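Local structure of iron-regulated ABC transporter siderophore-binding protein SirA (Staphylococcus aureus subsp. aureus, 3MWF) at residues T119-G124 / D135-Y140; V144-K149 / D286-L291; E77-L82 / D99-I104; N186-K191 / K282-L287. The protein binds the siderophore staphyloferrin B and probably delivers it, with its iron, to an ABC transporter for uptake into the cell. All blocks are in the same frame, centred on the assembly; numbering follows the deposited sequence.

How the contacts relate
From the N terminus, contact 3 comes first: it closes a short loop of 16 residues by pairing two helices of the N-terminal lobe. Contact 1 follows in series, folding helix 116-127 back on the start of the long helix 130-155. Further along that same helix contact 2 opens, and it closes only at 286-291, near the end of helix 277-290. Contact 4 opens inside the span of contact 2, at 186-191, and the two end on the same part of helix 277-290, sharing D286 and L287. Contacts 1 and 4 meet through Y140 and D187. Contact 3 stands apart, with its centre about 42 Å from that of contact 2.

Contact 1 (T119-G124 / D135-Y140); sequences TTKLMG and DLLKKY
A helical hairpin brings T120 and K121 against L137: helix 116-127 runs into helix 130-155 through a short turn, and the two pack side by side. Their axes here approach to 10.6 Å and run nearly antiparallel, at 162°. L137 is the knuckle of the contact, and its two methyls divide the work. On one branch, L137 CD2 lies 3.9 Å from T120 CG2, the two side chains reaching for each other tip to tip. On the other, L137 CD1 sits 3.7 Å from K121 CG and is met again further out, with K121 CE 3.8 Å from L137 CD1. The lysine therefore lays its aliphatic chain across the leucine at about a right angle, bent at chi3 (-139°), while its ammonium carries on past the methyl.

Helix 130-155 is the long helix that spans the two lobes, as in class III periplasmic binding proteins, where one long helix connects them, and the hairpin joins its early turns to the N-terminal lobe. T120 shows how a polar residue fits an apolar seam. Its CG2 stands anti to the backbone N (OG1 at chi1 -62°), which turns the methyl to the leucine and puts OG1 where it hydrogen-bonds to F116 O, one turn back in its own helix. L136 adds a looser touch, L136 CD1 lying 4.4 Å from T120 CG2. Beyond the pair, helix 29-37 lines the seam: V34 touches T120 and S37 touches L136, whereas K121 lies on the solvent side.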
loop_
_atom_site.group_PDB
_atom_site.type_symbol
_atom_site.label_atom_id
_atom_site.label_comp_id
_atom_site.label_asym_id
_atom_site.label_seq_id
_atom_site.Cartn_x
_atom_site.Cartn_y
_atom_site.Cartn_z
ATOM N N THR A 119 -1.078 8.322 -6.508
ATOM C CA THR A 119 -1.111 7.469 -7.712
ATOM C C THR A 119 -2.399 7.732 -8.514
ATOM O O THR A 119 -2.357 7.866 -9.733
ATOM C CB THR A 119 -1.018 5.985 -7.297
ATOM O OG1 THR A 119 0.159 5.832 -6.511
ATOM C CG2 THR A 119 -0.937 5.049 -8.506
ATOM N N THR A 120 -3.533 7.830 -7.819
ATOM C CA THR A 120 -4.834 8.022 -8.471
ATOM C C THR A 120 -4.917 9.380 -9.159
ATOM O O THR A 120 -5.336 9.468 -10.314
ATOM C CB THR A 120 -5.984 7.866 -7.469
ATOM O OG1 THR A 120 -5.977 6.528 -6.946
ATOM C CG2 THR A 120 -7.339 8.094 -8.138
ATOM N N LYS A 121 -4.477 10.424 -8.461
ATOM C CA LYS A 121 -4.426 11.775 -9.064
ATOM C C LYS A 121 -3.494 11.851 -10.269
ATOM O O LYS A 121 -3.887 12.351 -11.325
ATOM C CB LYS A 121 -3.997 12.813 -8.018
ATOM C CG LYS A 121 -5.037 13.085 -6.967
ATOM C CD LYS A 121 -4.434 13.938 -5.834
ATOM C CE LYS A 121 -4.916 13.445 -4.469
ATOM N NZ LYS A 121 -4.614 14.419 -3.363
ATOM N N LEU A 122 -2.267 11.352 -10.117
ATOM C CA LEU A 122 -1.296 11.349 -11.212
ATOM C C LEU A 122 -1.819 10.579 -12.419
ATOM O O LEU A 122 -1.712 11.047 -13.557
ATOM C CB LEU A 122 0.031 10.746 -10.763
ATOM C CG LEU A 122 1.124 10.642 -11.829
ATOM C CD1 LEU A 122 1.482 12.009 -12.381
ATOM C CD2 LEU A 122 2.361 10.007 -11.242
ATOM N N MET A 123 -2.338 9.383 -12.174
ATOM C CA MET A 123 -2.793 8.558 -13.281
ATOM C C MET A 123 -4.053 9.120 -13.908
ATOM O O MET A 123 -4.227 9.010 -15.131
ATOM C CB MET A 123 -2.944 7.100 -12.855
ATOM C CG MET A 123 -1.594 6.443 -12.580
ATOM S SD MET A 123 -1.672 4.698 -12.123
ATOM C CE MET A 123 -2.303 4.020 -13.661
ATOM N N GLY A 124 -4.886 9.767 -13.093
ATOM C CA GLY A 124 -6.066 10.470 -13.603
ATOM C C GLY A 124 -5.647 11.494 -14.659
ATOM O O GLY A 124 -6.219 11.545 -15.766
ATOM N N ASP A 135 -13.888 11.096 -8.668
ATOM C CA ASP A 135 -15.019 10.305 -8.158
ATOM C C ASP A 135 -14.521 9.149 -7.262
ATOM O O ASP A 135 -15.095 8.875 -6.212
ATOM C CB ASP A 135 -15.898 9.750 -9.300
ATOM C CG ASP A 135 -16.567 10.845 -10.168
ATOM O OD1 ASP A 135 -16.810 11.982 -9.689
ATOM O OD2 ASP A 135 -16.861 10.552 -11.359
ATOM N N LEU A 136 -13.446 8.476 -7.680
ATOM C CA LEU A 136 -12.838 7.443 -6.842
ATOM C C LEU A 136 -12.429 8.001 -5.459
ATOM O O LEU A 136 -12.773 7.439 -4.426
ATOM C CB LEU A 136 -11.636 6.816 -7.558
ATOM C CG LEU A 136 -11.862 5.873 -8.754
ATOM C CD1 LEU A 136 -10.534 5.270 -9.159
ATOM C CD2 LEU A 136 -12.886 4.757 -8.467
ATOM N N LEU A 137 -11.729 9.125 -5.462
ATOM C CA LEU A 137 -11.216 9.719 -4.242
ATOM C C LEU A 137 -12.347 10.257 -3.365
ATOM O O LEU A 137 -12.305 10.111 -2.143
ATOM C CB LEU A 137 -10.158 10.775 -4.564
ATOM C CG LEU A 137 -8.896 10.158 -5.223
ATOM C CD1 LEU A 137 -7.804 11.202 -5.419
ATOM C CD2 LEU A 137 -8.346 8.975 -4.425
ATOM N N LYS A 138 -13.383 10.825 -3.992
ATOM C CA LYS A 138 -14.588 11.214 -3.238
ATOM C C LYS A 138 -15.214 10.004 -2.524
ATOM O O LYS A 138 -15.565 10.101 -1.353
ATOM C CB LYS A 138 -15.614 11.912 -4.157
ATOM C CG LYS A 138 -16.917 12.351 -3.483
ATOM C CD LYS A 138 -16.785 13.687 -2.742
ATOM C CE LYS A 138 -17.096 14.899 -3.612
ATOM N NZ LYS A 138 -15.948 15.299 -4.510
ATOM N N LYS A 139 -15.339 8.878 -3.226
ATOM C CA LYS A 139 -15.847 7.644 -2.642
ATOM C C LYS A 139 -15.006 7.176 -1.435
ATOM O O LYS A 139 -15.552 6.706 -0.429
ATOM C CB LYS A 139 -15.906 6.542 -3.715
ATOM C CG LYS A 139 -16.574 5.273 -3.257
ATOM C CD LYS A 139 -17.313 4.544 -4.411
ATOM C CE LYS A 139 -16.667 3.193 -4.736
ATOM N NZ LYS A 139 -15.373 3.309 -5.500
ATOM N N TYR A 140 -13.680 7.281 -1.550
ATOM C CA TYR A 140 -12.825 6.923 -0.437
ATOM C C TYR A 140 -13.030 7.876 0.752
ATOM O O TYR A 140 -13.179 7.433 1.892
ATOM C CB TYR A 140 -11.341 6.866 -0.860
ATOM C CG TYR A 140 -10.382 6.703 0.311
ATOM C CD1 TYR A 140 -10.130 5.448 0.874
ATOM C CD2 TYR A 140 -9.710 7.806 0.831
ATOM C CE1 TYR A 140 -9.264 5.314 1.970
ATOM C CE2 TYR A 140 -8.849 7.677 1.898
ATOM C CZ TYR A 140 -8.615 6.442 2.445
ATOM O OH TYR A 140 -7.742 6.349 3.496
#

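Contact 2 (V144-K149 / D286-L291); sequences VAAFQK and DLYEKL
The rings of F147 and Y288 meet edge to face, F147 giving the edge and Y288 the face. F147 CD1 stands over one face of the tyrosine, offset toward its rim, 3.7 Å from Y288 CE2; seen from the phenylalanine, that same CE2 lies at the ring edge, in its plane. The centroids are 5.3 Å apart and the planes turned by 78°, a T-shaped stack. F147 CE1 also meets L287 CB at 3.8 Å, from an oblique direction. With CG anti to its backbone N (chi1 -180°), F147 swings its ring out into the gap between the helices.

The two side chains slide past each other in opposite directions, so the phenol end of Y288 reaches the backbone of the other helix, its OH 3.3 Å from F147 CA. That OH hydrogen-bonds to D150 OD2, just beyond the segment on the long helix. The tyrosine thus spans from helix 277-290 to helix 130-155, which run nearly parallel here at 17°, and so ties the C-terminal helix to the helix that connects the lobes.

K295, near the C terminus, makes a cation-pi contact with the Y288 ring, and I293 touches both side chains. A buried phenol thus has its polar end satisfied by a carboxylate while its pi face takes the slightly positive C-H edge of F147; the D150 carboxylate would probably polarise the hydroxyl it binds.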
loop_
_atom_site.group_PDB
_atom_site.type_symbol
_atom_site.label_atom_id
_atom_site.label_comp_id
_atom_site.label_asym_id
_atom_site.label_seq_id
_atom_site.Cartn_x
_atom_site.Cartn_y
_atom_site.Cartn_z
ATOM N N VAL A 144 -14.161 7.043 4.543
ATOM C CA VAL A 144 -13.345 7.481 5.680
ATOM C C VAL A 144 -14.205 8.281 6.673
ATOM O O VAL A 144 -14.222 7.960 7.863
ATOM C CB VAL A 144 -12.128 8.317 5.218
ATOM C CG1 VAL A 144 -11.455 9.012 6.406
ATOM C CG2 VAL A 144 -11.125 7.393 4.546
ATOM N N ALA A 145 -14.934 9.269 6.168
ATOM C CA ALA A 145 -15.826 10.088 7.029
ATOM C C ALA A 145 -16.830 9.226 7.796
ATOM O O ALA A 145 -17.022 9.414 9.010
ATOM C CB ALA A 145 -16.542 11.185 6.203
ATOM N N ALA A 146 -17.465 8.280 7.106
ATOM C CA ALA A 146 -18.394 7.344 7.747
ATOM C C ALA A 146 -17.716 6.474 8.788
ATOM O O ALA A 146 -18.283 6.200 9.840
ATOM C CB ALA A 146 -19.083 6.453 6.692
ATOM N N PHE A 147 -16.488 6.023 8.501
ATOM C CA PHE A 147 -15.789 5.222 9.479
ATOM C C PHE A 147 -15.516 6.002 10.775
ATOM O O PHE A 147 -15.672 5.464 11.881
ATOM C CB PHE A 147 -14.457 4.675 8.940
ATOM C CG PHE A 147 -13.727 3.827 9.962
ATOM C CD1 PHE A 147 -13.986 2.459 10.066
ATOM C CD2 PHE A 147 -12.823 4.416 10.868
ATOM C CE1 PHE A 147 -13.352 1.681 11.019
ATOM C CE2 PHE A 147 -12.187 3.632 11.841
ATOM C CZ PHE A 147 -12.444 2.275 11.918
ATOM N N GLN A 148 -15.076 7.241 10.622
ATOM C CA GLN A 148 -14.793 8.108 11.781
ATOM C C GLN A 148 -16.053 8.286 12.644
ATOM O O GLN A 148 -15.983 8.160 13.869
ATOM C CB GLN A 148 -14.261 9.452 11.318
ATOM C CG GLN A 148 -12.827 9.317 10.766
ATOM C CD GLN A 148 -12.118 10.622 10.633
ATOM O OE1 GLN A 148 -11.308 10.816 9.720
ATOM N NE2 GLN A 148 -12.400 11.541 11.547
ATOM N N LYS A 149 -17.189 8.503 11.988
ATOM C CA LYS A 149 -18.479 8.600 12.703
ATOM C C LYS A 149 -18.826 7.327 13.479
ATOM O O LYS A 149 -19.168 7.393 14.659
ATOM C CB LYS A 149 -19.621 8.982 11.747
ATOM C CG LYS A 149 -19.502 10.360 11.118
ATOM C CD LYS A 149 -20.834 10.751 10.421
ATOM C CE LYS A 149 -20.643 11.642 9.187
ATOM N NZ LYS A 149 -19.556 12.644 9.330
ATOM N N ASP A 286 -12.470 -4.357 6.413
ATOM C CA ASP A 286 -11.802 -5.250 7.356
ATOM C C ASP A 286 -11.857 -4.713 8.780
ATOM O O ASP A 286 -12.102 -5.465 9.721
ATOM C CB ASP A 286 -10.341 -5.460 6.960
ATOM C CG ASP A 286 -10.162 -6.560 5.942
ATOM O OD1 ASP A 286 -11.172 -7.177 5.551
ATOM O OD2 ASP A 286 -8.999 -6.806 5.536
ATOM N N LEU A 287 -11.614 -3.412 8.923
ATOM C CA LEU A 287 -11.647 -2.751 10.220
ATOM C C LEU A 287 -13.023 -2.815 10.894
ATOM O O LEU A 287 -13.100 -3.109 12.081
ATOM C CB LEU A 287 -11.197 -1.303 10.085
ATOM C CG LEU A 287 -9.703 -1.113 9.828
ATOM C CD1 LEU A 287 -9.482 0.353 9.508
ATOM C CD2 LEU A 287 -8.866 -1.567 11.036
ATOM N N TYR A 288 -14.094 -2.582 10.141
ATOM C CA TYR A 288 -15.444 -2.763 10.714
ATOM C C TYR A 288 -15.597 -4.158 11.305
ATOM O O TYR A 288 -16.110 -4.327 12.416
ATOM C CB TYR A 288 -16.513 -2.523 9.661
ATOM C CG TYR A 288 -16.883 -1.081 9.450
ATOM C CD1 TYR A 288 -17.730 -0.416 10.340
ATOM C CD2 TYR A 288 -16.422 -0.388 8.345
ATOM C CE1 TYR A 288 -18.090 0.901 10.125
ATOM C CE2 TYR A 288 -16.772 0.919 8.109
ATOM C CZ TYR A 288 -17.605 1.576 9.014
ATOM O OH TYR A 288 -17.940 2.878 8.761
ATOM N N GLU A 289 -15.115 -5.168 10.580
ATOM C CA GLU A 289 -15.201 -6.556 11.034
ATOM C C GLU A 289 -14.276 -6.884 12.214
ATOM O O GLU A 289 -14.735 -7.427 13.220
ATOM C CB GLU A 289 -14.924 -7.497 9.853
ATOM C CG GLU A 289 -15.148 -8.946 10.131
ATOM C CD GLU A 289 -14.532 -9.797 9.049
ATOM O OE1 GLU A 289 -15.000 -9.672 7.903
ATOM O OE2 GLU A 289 -13.568 -10.545 9.339
ATOM N N LYS A 290 -12.990 -6.552 12.098
ATOM C CA LYS A 290 -12.014 -6.922 13.110
ATOM C C LYS A 290 -12.240 -6.147 14.407
ATOM O O LYS A 290 -11.925 -6.659 15.481
ATOM C CB LYS A 290 -10.558 -6.732 12.629
ATOM C CG LYS A 290 -10.136 -7.600 11.405
ATOM C CD LYS A 290 -10.246 -9.101 11.628
ATOM C CE LYS A 290 -9.756 -9.890 10.372
ATOM N NZ LYS A 290 -10.721 -9.874 9.236
ATOM N N LEU A 291 -12.790 -4.940 14.293
ATOM C CA LEU A 291 -13.043 -4.092 15.472
ATOM C C LEU A 291 -14.478 -4.203 16.006
ATOM O O LEU A 291 -14.813 -3.577 17.015
ATOM C CB LEU A 291 -12.684 -2.631 15.180
ATOM C CG LEU A 291 -11.186 -2.404 14.906
ATOM C CD1 LEU A 291 -10.929 -0.946 14.719
ATOM C CD2 LEU A 291 -10.401 -2.920 16.085
#

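Contact 3 (E77-L82 / D99-I104)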
loop_
_atom_site.group_PDB
_atom_site.type_symbol
_atom_site.label_atom_id
_atom_site.label_comp_id
_atom_site.label_asym_id
_atom_site.label_seq_id
_atom_site.Cartn_x
_atom_site.Cartn_y
_atom_site.Cartn_z
ATOM N N GLU A 77 13.284 -4.680 -21.803
ATOM C CA GLU A 77 12.991 -5.265 -23.123
ATOM C C GLU A 77 11.528 -5.679 -23.259
ATOM O O GLU A 77 10.892 -5.401 -24.257
ATOM C CB GLU A 77 13.907 -6.447 -23.428
ATOM C CG GLU A 77 13.742 -6.951 -24.857
ATOM C CD GLU A 77 14.480 -8.251 -25.099
ATOM O OE1 GLU A 77 15.370 -8.578 -24.278
ATOM O OE2 GLU A 77 14.157 -8.942 -26.104
ATOM N N GLU A 78 10.968 -6.313 -22.231
ATOM C CA GLU A 78 9.566 -6.691 -22.290
ATOM C C GLU A 78 8.641 -5.476 -22.320
ATOM O O GLU A 78 7.617 -5.506 -22.975
ATOM C CB GLU A 78 9.220 -7.600 -21.109
ATOM C CG GLU A 78 10.017 -8.908 -21.114
ATOM C CD GLU A 78 9.744 -9.752 -22.364
ATOM O OE1 GLU A 78 8.595 -9.777 -22.841
ATOM O OE2 GLU A 78 10.692 -10.371 -22.885
ATOM N N ILE A 79 8.989 -4.413 -21.585
ATOM C CA ILE A 79 8.215 -3.178 -21.636
ATOM C C ILE A 79 8.248 -2.614 -23.070
ATOM O O ILE A 79 7.206 -2.296 -23.645
ATOM C CB ILE A 79 8.785 -2.138 -20.646
ATOM C CG1 ILE A 79 8.717 -2.680 -19.213
ATOM C CG2 ILE A 79 8.057 -0.778 -20.767
ATOM C CD1 ILE A 79 9.391 -1.763 -18.174
ATOM N N SER A 80 9.448 -2.547 -23.636
ATOM C CA SER A 80 9.631 -2.016 -24.995
ATOM C C SER A 80 8.768 -2.757 -26.026
ATOM O O SER A 80 8.147 -2.126 -26.890
ATOM C CB SER A 80 11.092 -2.112 -25.410
ATOM O OG SER A 80 11.251 -1.462 -26.664
ATOM N N LYS A 81 8.732 -4.089 -25.912
ATOM C CA LYS A 81 7.979 -4.939 -26.844
ATOM C C LYS A 81 6.485 -4.713 -26.852
ATOM O O LYS A 81 5.802 -5.029 -27.835
ATOM C CB LYS A 81 8.289 -6.419 -26.606
ATOM C CG LYS A 81 9.667 -6.790 -27.117
ATOM C CD LYS A 81 9.934 -8.288 -27.077
ATOM C CE LYS A 81 10.554 -8.723 -25.768
ATOM N NZ LYS A 81 10.759 -10.209 -25.703
ATOM N N LEU A 82 5.961 -4.160 -25.761
ATOM C CA LEU A 82 4.555 -3.863 -25.680
ATOM C C LEU A 82 4.147 -2.586 -26.394
ATOM O O LEU A 82 2.961 -2.326 -26.534
ATOM C CB LEU A 82 4.090 -3.840 -24.220
ATOM C CG LEU A 82 4.172 -5.222 -23.580
ATOM C CD1 LEU A 82 4.019 -5.070 -22.045
ATOM C CD2 LEU A 82 3.100 -6.116 -24.161
ATOM N N ASP A 99 15.457 7.286 -17.091
ATOM C CA ASP A 99 15.804 7.775 -18.445
ATOM C C ASP A 99 15.582 6.677 -19.496
ATOM O O ASP A 99 15.128 6.974 -20.624
ATOM C CB ASP A 99 17.254 8.254 -18.542
ATOM C CG ASP A 99 17.558 9.496 -17.711
ATOM O OD1 ASP A 99 16.655 10.116 -17.096
ATOM O OD2 ASP A 99 18.763 9.818 -17.638
ATOM N N GLN A 100 15.899 5.436 -19.122
ATOM C CA GLN A 100 15.727 4.291 -20.013
ATOM C C GLN A 100 14.238 4.042 -20.284
ATOM O O GLN A 100 13.843 3.743 -21.409
ATOM C CB GLN A 100 16.414 3.047 -19.436
ATOM C CG GLN A 100 17.946 3.181 -19.336
ATOM C CD GLN A 100 18.631 2.049 -18.585
ATOM O OE1 GLN A 100 18.982 1.021 -19.172
ATOM N NE2 GLN A 100 18.865 2.248 -17.288
ATOM N N LEU A 101 13.414 4.191 -19.245
ATOM C CA LEU A 101 11.967 4.093 -19.385
ATOM C C LEU A 101 11.438 5.186 -20.315
ATOM O O LEU A 101 10.615 4.905 -21.188
ATOM C CB LEU A 101 11.252 4.181 -18.034
ATOM C CG LEU A 101 11.448 2.971 -17.126
ATOM C CD1 LEU A 101 10.873 3.314 -15.758
ATOM C CD2 LEU A 101 10.773 1.694 -17.692
ATOM N N SER A 102 11.943 6.413 -20.136
ATOM C CA SER A 102 11.517 7.550 -20.961
ATOM C C SER A 102 11.887 7.370 -22.426
ATOM O O SER A 102 11.217 7.911 -23.294
ATOM C CB SER A 102 12.113 8.878 -20.437
ATOM O OG SER A 102 11.555 9.174 -19.160
ATOM N N LYS A 103 12.932 6.603 -22.704
ATOM C CA LYS A 103 13.297 6.327 -24.112
ATOM C C LYS A 103 12.295 5.399 -24.792
ATOM O O LYS A 103 12.136 5.394 -26.014
ATOM C CB LYS A 103 14.707 5.778 -24.226
ATOM C CG LYS A 103 15.780 6.820 -23.946
ATOM C CD LYS A 103 17.161 6.208 -23.874
ATOM C CE LYS A 103 17.592 5.589 -25.198
ATOM N NZ LYS A 103 18.919 4.912 -24.996
ATOM N N ILE A 104 11.601 4.601 -23.995
ATOM C CA ILE A 104 10.549 3.727 -24.515
ATOM C C ILE A 104 9.222 4.434 -24.751
ATOM O O ILE A 104 8.605 4.306 -25.823
ATOM C CB ILE A 104 10.360 2.488 -23.564
ATOM C CG1 ILE A 104 11.696 1.748 -23.372
ATOM C CG2 ILE A 104 9.193 1.591 -24.060
ATOM C CD1 ILE A 104 11.675 0.659 -22.291
#
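I104 presses its branched side chain into the side of the helix that carries I79 and S80. From CB, the I104 CG2 methyl goes straight to the backbone, 3.8 Å from S80 CA. The other branch leaves through CG1 and ends in I104 CD1, which hovers 4.1 Å from S80 N and 4.2 Å from I79 CG2. With CG2 anti to its own backbone N (CG1 at chi1 -55°), the isoleucine has both methyls bearing on the backbone of S80, CD1 also reaching I79 CG2. It crosses I79 at about a right angle. A second apolar touch lies deeper: I79 CD1 reaches L101 CD2 at 3.8 Å.

Where they meet, segments 77-81 and 99-104 run nearly parallel, with a crossing angle of -20°. Their helices lie side by side on the mixed sheet of the N-terminal lobe: I79 and I104 both rest on I87 of strand 86-90, and L101 rests on A89 of the same strand. Helix 98-104 belongs to the beta-alpha-beta crossover that leads from strand 86-90 to the neighbouring parallel strand 107-110.

E77, E78 and K81 form a salt-bridge network along helix 76-81 that takes no part in the contact. K81 NZ bonds E78 OE2 at 2.8 Å, from above the carboxylate plane, with E77 as a longer partner; K66 is at most a long, weak partner of E78. The interface itself is held by dispersion and by exclusion of water, with methyls meeting methyls and backbone.

Contact 4 (N186-K191 / K282-L287); sequences NDLGFK and KLIDDL
L188 reaches toward L287 tip to tip, and L188 CD1 is modelled 3.3 Å from L287 CD1, shorter than the usual carbon contact and doubtful in detail. L188 CD1 also grazes I284 CG1, while L188 CD2 meets I284 alone of the two, 4.0 Å from I284 CG1 and just as near its CD1. Both leucines have CG beside the backbone N and chi2 near 180°; for L188 (chi1 -65°, chi2 171°) this carries both methyls out to helix 277-290. I284 likewise holds CG1 beside its backbone N (chi1 -63°), with chi2 extended, bringing CG1 and CD1 to L188 CD2.

F190 joins more loosely, its CE2 4.3 Å from L287 CD1 at an oblique approach, and its ring also makes an edge-to-face pair with W159. F147 covers L188 from helix 130-155, closing a core of three parts of the chain.

Between L188 and F190 the chain turns at G189, whose phi is positive and whose N bonds N186 O at 3.1 Å. This is a Schellman motif, here ending helix 179-187 and directing the flanking hydrophobic residues L188 and F190 onto the C-terminal helix.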
loop_
_atom_site.group_PDB
_atom_site.type_symbol
_atom_site.label_atom_id
_atom_site.label_comp_id
_atom_site.label_asym_id
_atom_site.label_seq_id
_atom_site.Cartn_x
_atom_site.Cartn_y
_atom_site.Cartn_z
ATOM N N ASN A 186 -4.178 6.528 9.646
ATOM C CA ASN A 186 -4.099 7.957 9.962
ATOM C C ASN A 186 -5.321 8.732 9.375
ATOM O O ASN A 186 -5.937 9.569 10.056
ATOM C CB ASN A 186 -2.778 8.571 9.448
ATOM C CG ASN A 186 -2.503 9.940 10.074
ATOM O OD1 ASN A 186 -2.718 10.997 9.455
ATOM N ND2 ASN A 186 -2.060 9.924 11.300
ATOM N N ASP A 187 -5.694 8.427 8.136
ATOM C CA ASP A 187 -6.886 9.030 7.534
ATOM C C ASP A 187 -8.136 8.751 8.361
ATOM O O ASP A 187 -9.015 9.618 8.509
ATOM C CB ASP A 187 -7.117 8.462 6.122
ATOM C CG ASP A 187 -6.177 9.033 5.072
ATOM O OD1 ASP A 187 -5.470 10.039 5.302
ATOM O OD2 ASP A 187 -6.174 8.479 3.964
ATOM N N LEU A 188 -8.220 7.541 8.880
ATOM C CA LEU A 188 -9.386 7.076 9.628
ATOM C C LEU A 188 -9.479 7.662 11.039
ATOM O O LEU A 188 -10.450 7.428 11.747
ATOM C CB LEU A 188 -9.376 5.556 9.685
ATOM C CG LEU A 188 -9.541 4.915 8.314
ATOM C CD1 LEU A 188 -9.305 3.442 8.454
ATOM C CD2 LEU A 188 -10.979 5.209 7.725
ATOM N N GLY A 189 -8.448 8.401 11.436
ATOM C CA GLY A 189 -8.408 9.060 12.747
ATOM C C GLY A 189 -7.713 8.350 13.882
ATOM O O GLY A 189 -7.714 8.846 15.017
ATOM N N PHE A 190 -7.113 7.188 13.605
ATOM C CA PHE A 190 -6.307 6.502 14.594
ATOM C C PHE A 190 -5.072 7.333 14.835
ATOM O O PHE A 190 -4.591 7.981 13.917
ATOM C CB PHE A 190 -5.879 5.120 14.087
ATOM C CG PHE A 190 -7.017 4.109 14.058
ATOM C CD1 PHE A 190 -7.371 3.408 15.216
ATOM C CD2 PHE A 190 -7.706 3.861 12.872
ATOM C CE1 PHE A 190 -8.397 2.465 15.199
ATOM C CE2 PHE A 190 -8.780 2.913 12.844
ATOM C CZ PHE A 190 -9.115 2.232 13.992
ATOM N N LYS A 191 -4.560 7.280 16.059
ATOM C CA LYS A 191 -3.326 7.995 16.416
ATOM C C LYS A 191 -2.223 7.008 16.764
ATOM O O LYS A 191 -2.426 5.787 16.748
ATOM C CB LYS A 191 -3.581 8.947 17.596
ATOM C CG LYS A 191 -4.641 9.973 17.311
ATOM C CD LYS A 191 -4.339 10.821 16.107
ATOM C CE LYS A 191 -5.505 11.783 15.763
ATOM N NZ LYS A 191 -5.241 12.554 14.523
ATOM N N LYS A 282 -11.379 -2.049 0.833
ATOM C CA LYS A 282 -11.361 -3.328 1.521
ATOM C C LYS A 282 -10.752 -3.301 2.929
ATOM O O LYS A 282 -11.227 -3.983 3.825
ATOM C CB LYS A 282 -10.674 -4.374 0.653
ATOM C CG LYS A 282 -10.803 -5.776 1.161
ATOM C CD LYS A 282 -12.131 -6.359 0.697
ATOM C CE LYS A 282 -12.127 -7.857 0.853
ATOM N NZ LYS A 282 -12.320 -8.206 2.288
ATOM N N LEU A 283 -9.675 -2.545 3.105
ATOM C CA LEU A 283 -9.048 -2.419 4.418
ATOM C C LEU A 283 -10.039 -1.807 5.427
ATOM O O LEU A 283 -10.221 -2.342 6.531
ATOM C CB LEU A 283 -7.732 -1.620 4.307
ATOM C CG LEU A 283 -6.790 -1.622 5.518
ATOM C CD1 LEU A 283 -5.380 -1.170 5.108
ATOM C CD2 LEU A 283 -7.319 -0.720 6.647
ATOM N N ILE A 284 -10.736 -0.763 5.009
ATOM C CA ILE A 284 -11.753 -0.116 5.868
ATOM C C ILE A 284 -12.864 -1.122 6.241
ATOM O O ILE A 284 -13.279 -1.223 7.408
ATOM C CB ILE A 284 -12.327 1.167 5.210
ATOM C CG1 ILE A 284 -11.212 2.233 5.024
ATOM C CG2 ILE A 284 -13.414 1.762 6.117
ATOM C CD1 ILE A 284 -11.552 3.468 4.137
ATOM N N ASP A 285 -13.313 -1.906 5.262
ATOM C CA ASP A 285 -14.284 -2.984 5.543
ATOM C C ASP A 285 -13.741 -3.970 6.568
ATOM O O ASP A 285 -14.468 -4.389 7.479
ATOM C CB ASP A 285 -14.617 -3.767 4.262
ATOM C CG ASP A 285 -15.577 -3.051 3.362
ATOM O OD1 ASP A 285 -16.204 -2.037 3.767
ATOM O OD2 ASP A 285 -15.709 -3.539 2.214
ATOM N N ASP A 286 -12.470 -4.357 6.413
ATOM C CA ASP A 286 -11.802 -5.250 7.356
ATOM C C ASP A 286 -11.857 -4.713 8.780
ATOM O O ASP A 286 -12.102 -5.465 9.721
ATOM C CB ASP A 286 -10.341 -5.460 6.960
ATOM C CG ASP A 286 -10.162 -6.560 5.942
ATOM O OD1 ASP A 286 -11.172 -7.177 5.551
ATOM O OD2 ASP A 286 -8.999 -6.806 5.536
ATOM N N LEU A 287 -11.614 -3.412 8.923
ATOM C CA LEU A 287 -11.647 -2.751 10.220
ATOM C C LEU A 287 -13.023 -2.815 10.894
ATOM O O LEU A 287 -13.100 -3.109 12.081
ATOM C CB LEU A 287 -11.197 -1.303 10.085
ATOM C CG LEU A 287 -9.703 -1.113 9.828
ATOM C CD1 LEU A 287 -9.482 0.353 9.508
ATOM C CD2 LEU A 287 -8.866 -1.567 11.036
#